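Local coordinates for DNR protein (Pseudomonas aeruginosa, PDB 2Z69), which probably acts as a DNA-binding transcription factor that regulates dissimilative nitrate respiration in response to nitric oxide, this chain being its sensor domain, at residues Ile66-Pro71 against Lys76-Thr81. Sequence-based numbering, arbitrary orientation.
Sequences IYRLTP and KILEVT
Ile-66 sits opposite two residues at once, Leu-78 and Glu-79, which makes a classic beta bulge in the antiparallel hairpin of strands 63-69 and 75-82, part of the beta barrel of this cyclic nucleotide-binding-type sensor domain. Ile-66 O takes a short hydrogen bond from Leu-78 N (2.6 Å) and a weak one from Glu-79 N (3.3 Å), while Ile-66 N gives its own hydrogen to Glu-79 O. Past the bulge, Arg-68 and Lys-76 form a regular hydrogen-bonded pair, with Lys-76 N 2.7 Å from Arg-68 O and the return bond running from Arg-68 N to Lys-76 O.

Leu-78, the first of the two bulge residues, turns its backbone (psi -50°), and its side chain lies across the first strand. Its CD1 methyl lies 3.6 Å from Tyr-67 CA, also meets the CG of Arg-68, and lies at the edge of that residue's guanidinium group, close to its plane. Ile-66 and Glu-79 run side by side in the same direction, CB of the first 3.8 Å from CG of the second; Glu-79 reaches this position with CG set between its backbone N and carbonyl carbon (chi1 45°). On the other face, Ile-77 CD1 touches Tyr-67 CB, and the tyrosine ring turns away toward Thr-102 and Gln-104 of the next strand.

Farther out, Leu-151 of the second subunit packs on the side chains of Ile-66 and Leu-78, and that subunit holds both charged ends: Arg-68 NH2 bonds to its Ile-145 O, and Glu-79 OE2 accepts the backbone N-H of its Leu-151.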
loop_
_atom_site.group_PDB
_atom_site.type_symbol
_atom_site.label_atom_id
_atom_site.label_comp_id
_atom_site.label_asym_id
_atom_site.label_seq_id
_atom_site.Cartn_x
_atom_site.Cartn_y
_atom_site.Cartn_z
ATOM N N ILE B 66 18.542 -13.996 -4.844
ATOM C CA ILE B 66 17.803 -13.146 -5.790
ATOM C C ILE B 66 18.699 -11.992 -6.264
ATOM O O ILE B 66 19.231 -11.265 -5.455
ATOM C CB ILE B 66 16.449 -12.625 -5.137
ATOM C CG1 ILE B 66 15.612 -13.835 -4.657
ATOM C CG2 ILE B 66 15.681 -11.695 -6.099
ATOM C CD1 ILE B 66 14.252 -13.511 -4.246
ATOM N N TYR B 67 18.857 -11.837 -7.576
ATOM C CA TYR B 67 19.841 -10.916 -8.168
ATOM C C TYR B 67 19.409 -10.395 -9.540
ATOM O O TYR B 67 18.622 -11.050 -10.220
ATOM C CB TYR B 67 21.210 -11.615 -8.341
ATOM C CG TYR B 67 21.205 -12.817 -9.300
ATOM C CD1 TYR B 67 20.851 -14.067 -8.849
ATOM C CD2 TYR B 67 21.572 -12.683 -10.656
ATOM C CE1 TYR B 67 20.836 -15.172 -9.691
ATOM C CE2 TYR B 67 21.571 -13.802 -11.514
ATOM C CZ TYR B 67 21.200 -15.044 -10.999
ATOM O OH TYR B 67 21.178 -16.183 -11.769
ATOM N N ARG B 68 19.928 -9.237 -9.958
ATOM C CA ARG B 68 19.814 -8.826 -11.358
ATOM C C ARG B 68 21.193 -8.893 -12.026
ATOM O O ARG B 68 22.203 -8.404 -11.471
ATOM C CB ARG B 68 19.304 -7.387 -11.502
ATOM C CG ARG B 68 18.069 -7.005 -10.676
ATOM C CD ARG B 68 18.179 -5.535 -10.247
ATOM N NE ARG B 68 16.895 -4.905 -9.921
ATOM C CZ ARG B 68 16.356 -3.895 -10.607
ATOM N NH1 ARG B 68 16.973 -3.385 -11.665
ATOM N NH2 ARG B 68 15.193 -3.383 -10.239
ATOM N N LEU B 69 21.226 -9.469 -13.228
ATOM C CA LEU B 69 22.436 -9.544 -14.021
ATOM C C LEU B 69 22.567 -8.270 -14.822
ATOM O O LEU B 69 21.600 -7.788 -15.422
ATOM C CB LEU B 69 22.403 -10.762 -14.927
ATOM N N THR B 70 23.767 -7.707 -14.803
ATOM C CA THR B 70 24.029 -6.440 -15.445
ATOM C C THR B 70 24.478 -6.673 -16.906
ATOM O O THR B 70 24.881 -7.783 -17.259
ATOM C CB THR B 70 25.083 -5.605 -14.645
ATOM O OG1 THR B 70 26.414 -6.060 -14.939
ATOM C CG2 THR B 70 24.795 -5.675 -13.120
ATOM N N PRO B 71 24.373 -5.634 -17.758
ATOM C CA PRO B 71 24.840 -5.634 -19.149
ATOM C C PRO B 71 26.295 -6.113 -19.354
ATOM O O PRO B 71 26.710 -6.407 -20.496
ATOM C CB PRO B 71 24.738 -4.153 -19.547
ATOM C CG PRO B 71 23.685 -3.588 -18.676
ATOM C CD PRO B 71 23.717 -4.364 -17.393
ATOM N N LYS B 76 24.027 -8.182 -9.529
ATOM C CA LYS B 76 23.709 -7.355 -8.358
ATOM C C LYS B 76 22.728 -8.102 -7.461
ATOM O O LYS B 76 21.626 -8.419 -7.892
ATOM C CB LYS B 76 23.149 -5.973 -8.718
ATOM C CG LYS B 76 22.342 -5.377 -7.549
ATOM C CD LYS B 76 22.299 -3.860 -7.479
ATOM C CE LYS B 76 21.685 -3.388 -6.141
ATOM N NZ LYS B 76 20.612 -4.306 -5.621
ATOM N N ILE B 77 23.112 -8.355 -6.206
ATOM C CA ILE B 77 22.313 -9.217 -5.318
ATOM C C ILE B 77 21.252 -8.429 -4.533
ATOM O O ILE B 77 21.548 -7.401 -3.943
ATOM C CB ILE B 77 23.224 -10.067 -4.353
ATOM C CG1 ILE B 77 24.375 -10.775 -5.117
ATOM C CG2 ILE B 77 22.385 -11.044 -3.494
ATOM C CD1 ILE B 77 23.997 -11.972 -5.843
ATOM N N LEU B 78 20.013 -8.910 -4.548
ATOM C CA LEU B 78 18.903 -8.269 -3.807
ATOM C C LEU B 78 18.752 -8.880 -2.408
ATOM O O LEU B 78 18.701 -8.153 -1.402
ATOM C CB LEU B 78 17.568 -8.386 -4.580
ATOM C CG LEU B 78 17.364 -7.476 -5.805
ATOM C CD1 LEU B 78 18.194 -7.942 -6.978
ATOM C CD2 LEU B 78 15.930 -7.436 -6.215
ATOM N N GLU B 79 18.699 -10.219 -2.350
ATOM C CA GLU B 79 18.520 -10.909 -1.083
ATOM C C GLU B 79 18.891 -12.382 -1.191
ATOM O O GLU B 79 18.938 -12.951 -2.280
ATOM C CB GLU B 79 17.071 -10.760 -0.608
ATOM C CG GLU B 79 16.065 -11.002 -1.735
ATOM C CD GLU B 79 14.633 -10.518 -1.418
ATOM O OE1 GLU B 79 14.146 -10.743 -0.271
ATOM O OE2 GLU B 79 13.986 -9.929 -2.325
ATOM N N VAL B 80 19.171 -12.985 -0.044
ATOM C CA VAL B 80 19.294 -14.423 0.074
ATOM C C VAL B 80 18.156 -14.856 1.003
ATOM O O VAL B 80 18.053 -14.357 2.131
ATOM C CB VAL B 80 20.663 -14.831 0.640
ATOM C CG1 VAL B 80 20.719 -16.355 0.853
ATOM C CG2 VAL B 80 21.801 -14.339 -0.312
ATOM N N THR B 81 17.271 -15.728 0.511
ATOM C CA THR B 81 16.110 -16.168 1.297
ATOM C C THR B 81 16.357 -17.518 1.982
ATOM O O THR B 81 16.765 -18.483 1.342
ATOM C CB THR B 81 14.860 -16.267 0.414
ATOM O OG1 THR B 81 14.676 -15.029 -0.313
ATOM C CG2 THR B 81 13.619 -16.566 1.258
#